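Local coordinates for protein GH62 arabinofuranosidase (Podospora anserina, PDB 4N4B) that hydrolyses terminal non-reducing alpha-L-arabinofuranosyl groups from arabinosides, probably trimming the arabinose side chains of xylan, on a calcium-containing beta-propeller, at residues L186-T191 with D249-P254; A218-L223 with Y228-E233; T29-L34 with A79-A84; P50-I53 with T58-V61; P314-G317 with L323-R326. One frame throughout, in Å; residues are numbered along the deposited sequence.

Contacts 2 and 4 are the buried ones: each is a piece of antiparallel hairpin within a propeller blade, held by backbone hydrogen bonds and lined with aliphatic and aromatic side chains, and each comes near the central calcium. The other three lie farther from the centre. Contact 1 joins two blades through a charged network of arginines and a glutamate and touches contact 2 through Ile251 and Tyr228. Contact 3, in which a threonine and a leucine pack on a tryptophan, meets contact 4 at His59. Contact 5 is a small surface contact within one loop, linked to contact 3 where Arg326 packs on Pro33.

Contact 1. Residues L186-T191 with D249-P254; sequences LYRSET and DSIRGP
Glu190 and Arg252 form a two-pronged salt bridge. The arginine approaches side-on: NE donates to Glu190 OE1 over 2.8 Å, on the syn lone pair, and Arg252 NH2 reaches Glu190 OE2 at 2.9 Å. Both oxygens lie near the guanidinium plane, and the carboxylate is turned only 27° from it, so the two groups meet edge to edge, not far from coplanar. OE1 has a second donor, Arg188 NH1 at 2.8 Å, which arrives from above the carboxylate plane. The two arginines thus share one anion, their guanidinium planes set 81° apart, with Arg252 CG resting 3.7 Å above the centre of the Arg188 group. The Arg188 chain bends at chi3 (61°), and this turns its NH1 back toward Glu190 on the same strand. An alanine in place of the glutamate is likely to leave the two guanidinium groups, with Arg188 NH1 and Arg252 NE 4.1 Å apart, without the negative charge that now offsets them. A water bridges the segments, accepting from Arg188 NE and donating to Arg252 O. Behind Arg252, the type I turn from Ser250 to Gly253 fixes the backbone, and Ser250 OG accepts from Arg252 N at 3.0 Å in an ST turn. The contact ties strand 185-192 of one propeller blade to the loop between strands 241-248 and 256-257 of the next. Arg188 itself lies across its own sheet, touching His176 and Phe178 of strand 174-180 and Val204 and Ala206 of strand 204-208.

Contact 2. Residues A218-L223 with Y228-E233; sequences ACVYSL and YLLLVE
Cys219 and Leu231 pair across the beta hairpin formed by strands 216-222 and 228-235, the first two strands of a propeller blade. The strands run antiparallel at 166°. Cys219 with Leu231 and Tyr221 with Leu229 are hydrogen-bonded pairs, each joined by two backbone bonds of 2.9 Å between N and O; Val220 with Leu230 and Ser222 with Tyr228 are the non-hydrogen-bonded pairs between and beyond them.

Leu231 shows how the face shared with Cys219 and Tyr221 is filled. Its CB lies 4.1 Å from Cys219 CB, directly across the strands. With chi1 at -53°, CG is placed beside the backbone N, and the chain runs on extended to CD1. That methyl reaches the edge of the Tyr221 ring, near its plane, while also touching Cys219 CB. The ring meets Trp167 of strand 164-170 edge-to-face, and Tyr221 OH is hydrogen-bonded to Ile288 N of another blade. The side chain of Cys219 is about 6 Å from the calcium ion and from the side chain of His285, a calcium-binding residue, which places this part of strand 216-222 near the centre of the propeller.

On the other face lie Val220, Leu230, Ser222 and Tyr228; Tyr228 CE1 sits 3.7 Å from Ser222 CB. Farther along the same face two methyls, Val220 CG2 and Leu230 CD1, also come within 3.7 Å.

Contact 3. Residues T29-L34 with A79-A84; sequences TSTGPL and ADWADA
Thr31 brings its methyl CG2 against the six-membered part of the Trp81 indole, 3.8 Å from both CE3 and CZ3, and so obliquely beside the bond between these two carbons. The two side chains cross at about a right angle. The hydroxyl is engaged elsewhere: with chi1 at 68°, OG1 sits between the backbone N and the carbonyl carbon and donates to Gly32 O over 2.8 Å, and it is also hydrogen-bonded to Phe329 N.

Leu34 supplies the second half of the contact. Its CD1 lies 4.0 Å from Trp81 O and 4.4 Å from Trp81 CB, at the root of the indole rather than at the ring. That carbonyl is not left to the methyl alone, since Trp81 O accepts from Ala84 N at 2.9 Å; the same short 3-10 turn is begun by Asp83 N, bonded to Asp80 O. Ala84 completes the patch beside Leu34. All contacts between the two segments are van der Waals ones. The backbone of 29-34 has its own polar fastening: Ser30 OG donates to Thr31 O at 2.7 Å, in the carbonyl plane and on a lone pair, and Trp279 NE1 is bonded to the same oxygen.

The tryptophan lies between parts of two blades. Its ring stacks on Phe329 of strand 326-332, which pairs with strand 28-30, and also meets the ring of His59 on strand 58-67, whose sheet includes the strand 70-78 that leads into 79-84.

Contact 4. Residues P50-I53 with T58-V61; sequences PTII and THHV
Ile53 and His60 face each other as an antiparallel hydrogen-bonded pair, Ile53 N donating to His60 O at 3.1 Å and His60 N to Ile53 O at 2.9 Å, where the two strands run at 155° to each other. This is the hairpin of strands 46-55 and 58-67, the first two of a four-stranded propeller blade. Next to it Ile52 and Val61 form the non-hydrogen-bonded pair, their side chains side by side and pointing the same way. The Ile52 chain is extended, CG1 anti to the backbone N (chi1 178°), and this carries CD1 out from the sheet on the Val61 face, 3.7 Å from Val61 CG2 and 3.9 Å from His59 CD2. One methyl thus bridges two neighbours on the facing strand. The imidazole of His59 is itself fixed by stacking on Phe78 and by a hydrogen bond from ND1 to Phe78 O. Val61 and Ile52 also lean on Met308 of strand 306-311, and Ile52 on Phe329, which closes this face against the neighbouring blade. A glycine here in place of the isoleucine would probably open a gap beside Val61 CG2 and deprive the His59 ring of its neighbour at CD2.

On the opposite face Ile53 CG1 lies 4.0 Å from His60 CB. The Thr51 side chain is about 6 Å from the calcium ion, and that of Pro50 about 5 Å from that of His285, a calcium-binding residue, so this hairpin lies close to the metal site. Thr51 OG1 is engaged with Val107 N. Val61 CG1 closes on Pro50 CB at 4.1 Å.

Contact 5. Residues P314-G317 with L323-R326; sequences PSAG and LPWR
Pro324 turns the CG and CD side of its ring to Ala316, whose CB lies 4.0 Å from each. Its carbonyl runs roughly across that direction: Pro324 O stands over one face of the Arg326 guanidinium, 3.4 Å above the plane and offset toward the rim. At the edge of that guanidinium, near its plane, Arg326 NH1 donates to Trp325 O over 2.9 Å, though it meets the carbonyl from well above the carbonyl plane and not on a lone pair. The same nitrogen is also hydrogen-bonded to Ala45 O. Arg326 is thus folded back over the backbone of its own segment.

The second touch sets a methyl against a backbone carbonyl. With CG beside the backbone N (chi1 -68°), Leu323 brings its CD2 to 3.6 Å from Gly317 O. Between the two segments there are only such van der Waals contacts, and little surface is buried.

What shapes the segment 323-326 is the inverse gamma turn centred on Pro324, in which Trp325 N donates weakly to Leu323 O. It lies within the long loop between strands 306-311 and 326-332, neighbours in one blade of the beta-propeller, and the contact folds that surface loop back on itself just before the chain enters strand 326-332.

Contact 1. Residues L186-T191 with D249-P254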
# COMPACT_ATOMS: atom_id res chain seq x y z
N LEU A 186 -4.93 -3.32 13.67
CA LEU A 186 -3.89 -2.50 13.06
C LEU A 186 -2.85 -2.27 14.12
O LEU A 186 -3.19 -1.65 15.16
CB LEU A 186 -4.43 -1.19 12.55
CG LEU A 186 -3.43 -0.28 11.83
CD1 LEU A 186 -2.86 -0.77 10.52
CD2 LEU A 186 -4.00 1.11 11.63
N TYR A 187 -1.59 -2.72 13.91
CA TYR A 187 -0.49 -2.62 14.87
C TYR A 187 0.43 -1.48 14.51
O TYR A 187 0.58 -1.19 13.41
CB TYR A 187 0.30 -3.93 14.90
CG TYR A 187 -0.51 -5.12 15.28
CD1 TYR A 187 -0.80 -5.39 16.59
CD2 TYR A 187 -0.98 -5.96 14.34
CE1 TYR A 187 -1.60 -6.47 16.93
CE2 TYR A 187 -1.78 -7.04 14.67
CZ TYR A 187 -2.05 -7.30 15.98
OH TYR A 187 -2.85 -8.37 16.30
N ARG A 188 1.03 -0.85 15.52
CA ARG A 188 2.04 0.19 15.32
C ARG A 188 3.26 0.01 16.28
O ARG A 188 3.07 -0.07 17.44
CB ARG A 188 1.41 1.58 15.49
CG ARG A 188 2.35 2.71 15.15
CD ARG A 188 1.77 4.07 15.58
NE ARG A 188 1.54 4.14 17.02
CZ ARG A 188 2.47 4.25 17.95
NH1 ARG A 188 3.73 4.42 17.63
NH2 ARG A 188 2.10 4.22 19.20
N SER A 189 4.46 -0.03 15.72
CA SER A 189 5.69 0.02 16.48
C SER A 189 6.42 1.31 16.14
O SER A 189 6.04 1.95 15.20
CB SER A 189 6.61 -1.11 16.11
OG SER A 189 6.12 -2.33 16.52
N GLU A 190 7.41 1.69 16.95
CA GLU A 190 8.19 2.89 16.64
C GLU A 190 9.63 2.67 17.06
O GLU A 190 9.96 1.90 17.93
CB GLU A 190 7.55 4.15 17.21
CG GLU A 190 7.45 4.17 18.73
CD GLU A 190 6.81 5.46 19.23
OE1 GLU A 190 5.62 5.49 19.44
OE2 GLU A 190 7.63 6.46 19.35
N THR A 191 10.43 3.57 16.49
CA THR A 191 11.86 3.75 16.86
C THR A 191 12.21 5.17 16.57
O THR A 191 11.48 5.92 15.91
CB THR A 191 12.72 2.78 16.10
OG1 THR A 191 14.03 2.70 16.72
CG2 THR A 191 12.85 3.09 14.60
N ASP A 249 -4.02 14.15 14.45
CA ASP A 249 -2.95 15.10 14.69
C ASP A 249 -1.63 14.45 14.97
O ASP A 249 -0.66 15.11 14.98
CB ASP A 249 -3.28 15.95 15.91
CG ASP A 249 -4.42 16.87 15.67
OD1 ASP A 249 -4.62 17.36 14.59
OD2 ASP A 249 -5.10 17.05 16.64
N SER A 250 -1.64 13.16 15.25
CA SER A 250 -0.42 12.41 15.51
C SER A 250 -0.47 11.06 14.80
O SER A 250 -1.50 10.52 14.65
CB SER A 250 -0.21 12.17 17.01
OG SER A 250 0.78 11.26 17.30
N ILE A 251 0.69 10.57 14.38
CA ILE A 251 0.83 9.21 13.86
C ILE A 251 0.32 8.18 14.87
O ILE A 251 -0.12 7.14 14.52
CB ILE A 251 2.28 8.94 13.40
CG1 ILE A 251 2.63 9.91 12.28
CG2 ILE A 251 2.43 7.49 12.94
CD1 ILE A 251 4.09 10.01 11.97
N ARG A 252 0.39 8.51 16.14
CA ARG A 252 -0.04 7.69 17.21
C ARG A 252 -1.54 7.72 17.49
O ARG A 252 -1.97 6.95 18.37
CB ARG A 252 0.74 7.99 18.54
CG ARG A 252 2.21 8.00 18.40
CD ARG A 252 2.92 7.99 19.80
NE ARG A 252 4.37 8.00 19.62
CZ ARG A 252 5.05 9.10 19.28
NH1 ARG A 252 4.41 10.28 19.16
NH2 ARG A 252 6.33 9.02 19.01
N GLY A 253 -2.29 8.52 16.74
CA GLY A 253 -3.68 8.69 17.01
C GLY A 253 -3.86 9.72 18.15
O GLY A 253 -2.87 10.28 18.59
N PRO A 254 -5.10 9.95 18.59
CA PRO A 254 -6.25 9.14 18.21
C PRO A 254 -6.74 9.54 16.80
O PRO A 254 -6.59 10.63 16.39
CB PRO A 254 -7.35 9.51 19.28
CG PRO A 254 -6.96 10.86 19.74
CD PRO A 254 -5.43 10.93 19.68
O HOH W 1 -1.11 4.10 18.40

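Contact 2. Residues A218-L223 with Y228-E233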
# COMPACT_ATOMS: atom_id res chain seq x y z
N ALA A 218 -3.18 -1.01 4.93
CA ALA A 218 -3.12 0.34 5.49
C ALA A 218 -2.20 1.24 4.68
O ALA A 218 -1.15 0.80 4.15
CB ALA A 218 -2.70 0.29 6.93
N CYS A 219 -2.58 2.51 4.63
CA CYS A 219 -1.72 3.63 4.25
C CYS A 219 -1.77 4.71 5.31
O CYS A 219 -2.86 4.98 5.82
CB CYS A 219 -2.09 4.30 2.93
SG CYS A 219 -2.29 3.23 1.46
N VAL A 220 -0.63 5.25 5.69
CA VAL A 220 -0.57 6.42 6.65
C VAL A 220 0.25 7.51 5.95
O VAL A 220 1.42 7.27 5.66
CB VAL A 220 -0.01 6.01 8.00
CG1 VAL A 220 -0.17 7.20 8.93
CG2 VAL A 220 -0.76 4.74 8.50
N TYR A 221 -0.38 8.65 5.73
CA TYR A 221 0.25 9.76 5.05
C TYR A 221 0.28 11.01 5.92
O TYR A 221 -0.61 11.19 6.74
CB TYR A 221 -0.51 10.08 3.79
CG TYR A 221 -0.53 9.01 2.73
CD1 TYR A 221 0.62 8.72 2.09
CD2 TYR A 221 -1.69 8.32 2.44
CE1 TYR A 221 0.71 7.75 1.12
CE2 TYR A 221 -1.64 7.31 1.42
CZ TYR A 221 -0.46 7.07 0.78
OH TYR A 221 -0.39 6.11 -0.22
N SER A 222 1.25 11.84 5.66
CA SER A 222 1.25 13.18 6.21
C SER A 222 0.67 14.15 5.21
O SER A 222 0.67 13.98 4.00
CB SER A 222 2.64 13.62 6.61
OG SER A 222 3.54 13.74 5.55
N LEU A 223 0.06 15.24 5.80
CA LEU A 223 -0.64 16.28 5.05
C LEU A 223 0.11 17.60 5.20
O LEU A 223 0.77 17.80 6.22
CB LEU A 223 -2.05 16.39 5.52
CG LEU A 223 -2.96 15.10 5.43
CD1 LEU A 223 -4.23 15.29 6.22
CD2 LEU A 223 -3.25 14.90 3.98
N TYR A 228 -2.45 13.92 9.72
CA TYR A 228 -2.16 12.58 9.14
C TYR A 228 -3.46 12.02 8.66
O TYR A 228 -4.55 12.20 9.21
CB TYR A 228 -1.51 11.71 10.15
CG TYR A 228 -0.15 12.26 10.55
CD1 TYR A 228 1.00 12.08 9.81
CD2 TYR A 228 -0.09 13.11 11.66
CE1 TYR A 228 2.22 12.68 10.20
CE2 TYR A 228 1.07 13.70 12.01
CZ TYR A 228 2.19 13.48 11.31
OH TYR A 228 3.46 14.02 11.65
N LEU A 229 -3.34 11.18 7.61
CA LEU A 229 -4.49 10.46 6.94
C LEU A 229 -4.21 8.95 7.04
O LEU A 229 -3.13 8.53 6.58
CB LEU A 229 -4.60 10.90 5.49
CG LEU A 229 -5.64 10.20 4.60
CD1 LEU A 229 -7.03 10.44 5.13
CD2 LEU A 229 -5.41 10.57 3.12
N LEU A 230 -5.16 8.20 7.51
CA LEU A 230 -5.08 6.75 7.60
C LEU A 230 -6.17 6.25 6.68
O LEU A 230 -7.34 6.58 6.75
CB LEU A 230 -5.39 6.29 9.05
CG LEU A 230 -5.63 4.79 9.22
CD1 LEU A 230 -4.38 4.02 9.00
CD2 LEU A 230 -6.10 4.51 10.63
N LEU A 231 -5.74 5.33 5.80
CA LEU A 231 -6.62 4.49 4.93
C LEU A 231 -6.44 3.04 5.27
O LEU A 231 -5.32 2.53 5.48
CB LEU A 231 -6.17 4.66 3.45
CG LEU A 231 -6.06 6.09 2.93
CD1 LEU A 231 -5.60 6.06 1.48
CD2 LEU A 231 -7.33 6.90 3.10
N VAL A 232 -7.55 2.30 5.38
CA VAL A 232 -7.57 0.87 5.55
C VAL A 232 -8.61 0.22 4.68
O VAL A 232 -9.68 0.75 4.51
CB VAL A 232 -7.83 0.52 7.10
CG1 VAL A 232 -7.68 -0.98 7.25
CG2 VAL A 232 -6.78 1.21 7.99
N GLU A 233 -8.23 -0.94 4.09
CA GLU A 233 -9.14 -1.70 3.25
C GLU A 233 -10.08 -2.53 4.14
O GLU A 233 -9.65 -3.13 5.14
CB GLU A 233 -8.31 -2.56 2.31
CG GLU A 233 -9.17 -3.29 1.27
CD GLU A 233 -8.41 -4.12 0.28
OE1 GLU A 233 -7.18 -3.92 0.12
OE2 GLU A 233 -9.05 -5.02 -0.36

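Contact 3. Residues T29-L34 with A79-A84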
# COMPACT_ATOMS: atom_id res chain seq x y z
N THR A 29 -12.93 9.33 -10.43
CA THR A 29 -13.01 8.81 -11.80
C THR A 29 -11.93 7.73 -11.93
O THR A 29 -10.73 8.00 -11.60
CB THR A 29 -12.67 9.94 -12.78
OG1 THR A 29 -13.84 10.79 -12.85
CG2 THR A 29 -12.31 9.40 -14.19
N SER A 30 -12.27 6.56 -12.47
CA SER A 30 -11.31 5.45 -12.70
C SER A 30 -10.90 5.27 -14.17
O SER A 30 -11.76 5.42 -15.07
CB SER A 30 -11.92 4.14 -12.20
OG SER A 30 -11.01 3.10 -12.35
N THR A 31 -9.67 4.88 -14.35
CA THR A 31 -9.21 4.31 -15.64
C THR A 31 -9.76 2.89 -15.81
O THR A 31 -10.34 2.31 -14.89
CB THR A 31 -7.67 4.24 -15.69
OG1 THR A 31 -7.19 3.25 -14.73
CG2 THR A 31 -7.02 5.59 -15.41
N GLY A 32 -9.49 2.33 -16.99
CA GLY A 32 -9.64 0.92 -17.20
C GLY A 32 -8.49 0.17 -16.52
O GLY A 32 -7.61 0.73 -15.80
N PRO A 33 -8.42 -1.16 -16.66
CA PRO A 33 -7.38 -1.97 -16.12
C PRO A 33 -6.16 -1.75 -16.97
O PRO A 33 -6.25 -1.89 -18.23
CB PRO A 33 -7.91 -3.41 -16.19
CG PRO A 33 -8.88 -3.35 -17.36
CD PRO A 33 -9.45 -1.99 -17.42
N LEU A 34 -5.14 -1.20 -16.47
CA LEU A 34 -3.94 -0.83 -17.23
C LEU A 34 -2.86 -1.85 -17.08
O LEU A 34 -2.15 -2.12 -18.08
CB LEU A 34 -3.46 0.56 -16.81
CG LEU A 34 -4.38 1.69 -17.17
CD1 LEU A 34 -3.87 3.00 -16.60
CD2 LEU A 34 -4.63 1.79 -18.63
N ALA A 79 6.13 6.99 -17.95
CA ALA A 79 5.79 8.38 -17.85
C ALA A 79 4.25 8.58 -17.87
O ALA A 79 3.65 8.55 -16.88
CB ALA A 79 6.50 9.18 -18.94
N ASP A 80 3.65 8.75 -19.04
CA ASP A 80 2.20 8.84 -19.15
C ASP A 80 1.58 7.54 -18.69
O ASP A 80 2.08 6.50 -18.95
CB ASP A 80 1.81 8.99 -20.61
CG ASP A 80 2.25 10.26 -21.21
OD1 ASP A 80 2.45 11.25 -20.51
OD2 ASP A 80 2.27 10.28 -22.43
N TRP A 81 0.44 7.65 -18.05
CA TRP A 81 -0.35 6.40 -17.70
C TRP A 81 -0.68 5.50 -18.84
O TRP A 81 -0.71 4.28 -18.72
CB TRP A 81 -1.65 6.79 -17.01
CG TRP A 81 -1.54 7.43 -15.71
CD1 TRP A 81 -0.37 7.77 -14.99
CD2 TRP A 81 -2.63 7.88 -14.90
NE1 TRP A 81 -0.72 8.32 -13.81
CE2 TRP A 81 -2.08 8.45 -13.72
CE3 TRP A 81 -4.04 7.91 -15.07
CZ2 TRP A 81 -2.89 8.94 -12.72
CZ3 TRP A 81 -4.81 8.43 -14.07
CH2 TRP A 81 -4.22 8.92 -12.90
N ALA A 82 -0.85 6.09 -20.03
CA ALA A 82 -1.05 5.21 -21.21
C ALA A 82 0.09 4.33 -21.56
O ALA A 82 -0.12 3.38 -22.32
CB ALA A 82 -1.31 6.15 -22.46
N ASP A 83 1.29 4.61 -21.07
CA ASP A 83 2.39 3.78 -21.32
C ASP A 83 2.49 2.65 -20.24
O ASP A 83 3.30 1.78 -20.35
CB ASP A 83 3.70 4.60 -21.26
CG ASP A 83 3.90 5.53 -22.45
OD1 ASP A 83 3.11 5.46 -23.38
OD2 ASP A 83 4.89 6.32 -22.38
N ALA A 84 1.65 2.68 -19.20
CA ALA A 84 1.77 1.62 -18.16
C ALA A 84 1.55 0.23 -18.69
O ALA A 84 2.24 -0.70 -18.33
CB ALA A 84 0.84 1.91 -17.00

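Contact 4. Residues P50-I53 with T58-V61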
# COMPACT_ATOMS: atom_id res chain seq x y z
N PRO A 50 0.09 -2.13 -5.24
CA PRO A 50 1.21 -1.22 -5.68
C PRO A 50 1.64 -0.19 -4.68
O PRO A 50 0.86 0.29 -3.85
CB PRO A 50 0.62 -0.57 -6.89
CG PRO A 50 -0.87 -0.55 -6.63
CD PRO A 50 -1.11 -1.91 -6.05
N THR A 51 2.91 0.13 -4.79
CA THR A 51 3.49 1.41 -4.22
C THR A 51 3.94 2.18 -5.41
O THR A 51 4.51 1.67 -6.36
CB THR A 51 4.61 1.05 -3.24
OG1 THR A 51 5.13 2.28 -2.66
CG2 THR A 51 5.76 0.34 -3.80
N ILE A 52 3.70 3.51 -5.36
CA ILE A 52 3.98 4.36 -6.54
C ILE A 52 4.43 5.75 -6.11
O ILE A 52 3.79 6.42 -5.31
CB ILE A 52 2.72 4.42 -7.44
CG1 ILE A 52 2.99 5.32 -8.63
CG2 ILE A 52 1.48 4.80 -6.68
CD1 ILE A 52 1.98 5.17 -9.73
N ILE A 53 5.45 6.19 -6.80
CA ILE A 53 6.01 7.56 -6.68
C ILE A 53 6.24 8.07 -8.06
O ILE A 53 6.29 7.41 -9.03
CB ILE A 53 7.25 7.63 -5.76
CG1 ILE A 53 8.38 6.92 -6.40
CG2 ILE A 53 6.98 7.15 -4.37
CD1 ILE A 53 9.71 7.09 -5.68
N THR A 58 8.31 10.87 -14.25
CA THR A 58 8.53 9.46 -14.36
C THR A 58 7.88 8.80 -13.04
O THR A 58 8.27 9.02 -11.95
CB THR A 58 9.97 9.01 -14.43
OG1 THR A 58 10.49 9.56 -15.68
CG2 THR A 58 10.14 7.54 -14.50
N HIS A 59 6.95 7.85 -13.34
CA HIS A 59 6.39 7.01 -12.26
C HIS A 59 7.24 5.78 -12.07
O HIS A 59 7.71 5.16 -12.99
CB HIS A 59 4.99 6.49 -12.68
CG HIS A 59 3.97 7.56 -12.84
ND1 HIS A 59 3.77 8.19 -14.07
CD2 HIS A 59 3.04 8.17 -11.99
CE1 HIS A 59 2.79 9.08 -13.97
NE2 HIS A 59 2.33 9.10 -12.74
N HIS A 60 7.44 5.43 -10.81
CA HIS A 60 8.11 4.23 -10.39
C HIS A 60 7.13 3.42 -9.54
O HIS A 60 6.61 3.95 -8.54
CB HIS A 60 9.35 4.63 -9.47
CG HIS A 60 10.41 5.35 -10.25
ND1 HIS A 60 10.50 6.72 -10.40
CD2 HIS A 60 11.39 4.78 -10.91
CE1 HIS A 60 11.59 6.96 -11.14
NE2 HIS A 60 12.12 5.80 -11.49
N VAL A 61 6.92 2.17 -9.95
CA VAL A 61 5.97 1.27 -9.26
C VAL A 61 6.63 0.07 -8.88
O VAL A 61 7.35 -0.62 -9.60
CB VAL A 61 4.76 0.99 -10.17
CG1 VAL A 61 3.71 0.15 -9.42
CG2 VAL A 61 4.10 2.27 -10.63

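Contact 5. Residues P314-G317 with L323-R326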
# COMPACT_ATOMS: atom_id res chain seq x y z
N PRO A 314 -15.76 -8.58 -11.41
CA PRO A 314 -16.51 -9.00 -10.21
C PRO A 314 -17.24 -10.30 -10.41
O PRO A 314 -17.71 -10.86 -9.48
CB PRO A 314 -17.48 -7.87 -9.99
CG PRO A 314 -17.78 -7.36 -11.30
CD PRO A 314 -16.44 -7.29 -11.94
N SER A 315 -17.31 -10.69 -11.64
CA SER A 315 -17.86 -12.15 -11.84
C SER A 315 -16.83 -13.34 -11.59
O SER A 315 -17.30 -14.42 -11.52
CB SER A 315 -18.34 -12.26 -13.27
OG SER A 315 -19.41 -11.38 -13.44
N ALA A 316 -15.56 -13.01 -11.40
CA ALA A 316 -14.56 -14.05 -11.20
C ALA A 316 -14.58 -14.59 -9.78
O ALA A 316 -14.83 -13.91 -8.83
CB ALA A 316 -13.15 -13.56 -11.57
N GLY A 317 -14.30 -15.85 -9.71
CA GLY A 317 -14.14 -16.51 -8.43
C GLY A 317 -13.03 -17.53 -8.44
O GLY A 317 -12.15 -17.47 -9.27
N LEU A 323 -6.82 -15.14 -8.37
CA LEU A 323 -7.76 -14.14 -8.88
C LEU A 323 -7.09 -13.14 -9.79
O LEU A 323 -5.87 -12.83 -9.66
CB LEU A 323 -8.42 -13.39 -7.73
CG LEU A 323 -9.39 -14.20 -6.87
CD1 LEU A 323 -9.79 -13.33 -5.64
CD2 LEU A 323 -10.59 -14.64 -7.60
N PRO A 324 -7.80 -12.68 -10.79
CA PRO A 324 -7.22 -11.89 -11.88
C PRO A 324 -7.15 -10.38 -11.57
O PRO A 324 -7.73 -9.52 -12.22
CB PRO A 324 -8.21 -12.19 -13.05
CG PRO A 324 -9.46 -12.32 -12.38
CD PRO A 324 -9.21 -13.05 -11.09
N TRP A 325 -6.38 -10.07 -10.56
CA TRP A 325 -6.16 -8.70 -10.16
C TRP A 325 -5.35 -7.92 -11.20
O TRP A 325 -4.40 -8.41 -11.71
CB TRP A 325 -5.45 -8.61 -8.78
CG TRP A 325 -6.18 -9.13 -7.63
CD1 TRP A 325 -6.02 -10.33 -7.07
CD2 TRP A 325 -7.27 -8.50 -6.95
NE1 TRP A 325 -6.88 -10.50 -6.04
CE2 TRP A 325 -7.69 -9.40 -5.95
CE3 TRP A 325 -7.91 -7.26 -7.05
CZ2 TRP A 325 -8.68 -9.11 -5.07
CZ3 TRP A 325 -8.92 -6.97 -6.18
CH2 TRP A 325 -9.29 -7.89 -5.18
N ARG A 326 -5.82 -6.71 -11.48
CA ARG A 326 -5.23 -5.76 -12.40
C ARG A 326 -5.19 -4.39 -11.73
O ARG A 326 -5.96 -4.11 -10.91
CB ARG A 326 -6.06 -5.66 -13.71
CG ARG A 326 -6.45 -6.97 -14.41
CD ARG A 326 -5.22 -7.68 -14.96
NE ARG A 326 -5.55 -8.96 -15.58
CZ ARG A 326 -5.34 -10.14 -15.03
NH1 ARG A 326 -4.79 -10.27 -13.87
NH2 ARG A 326 -5.63 -11.23 -15.70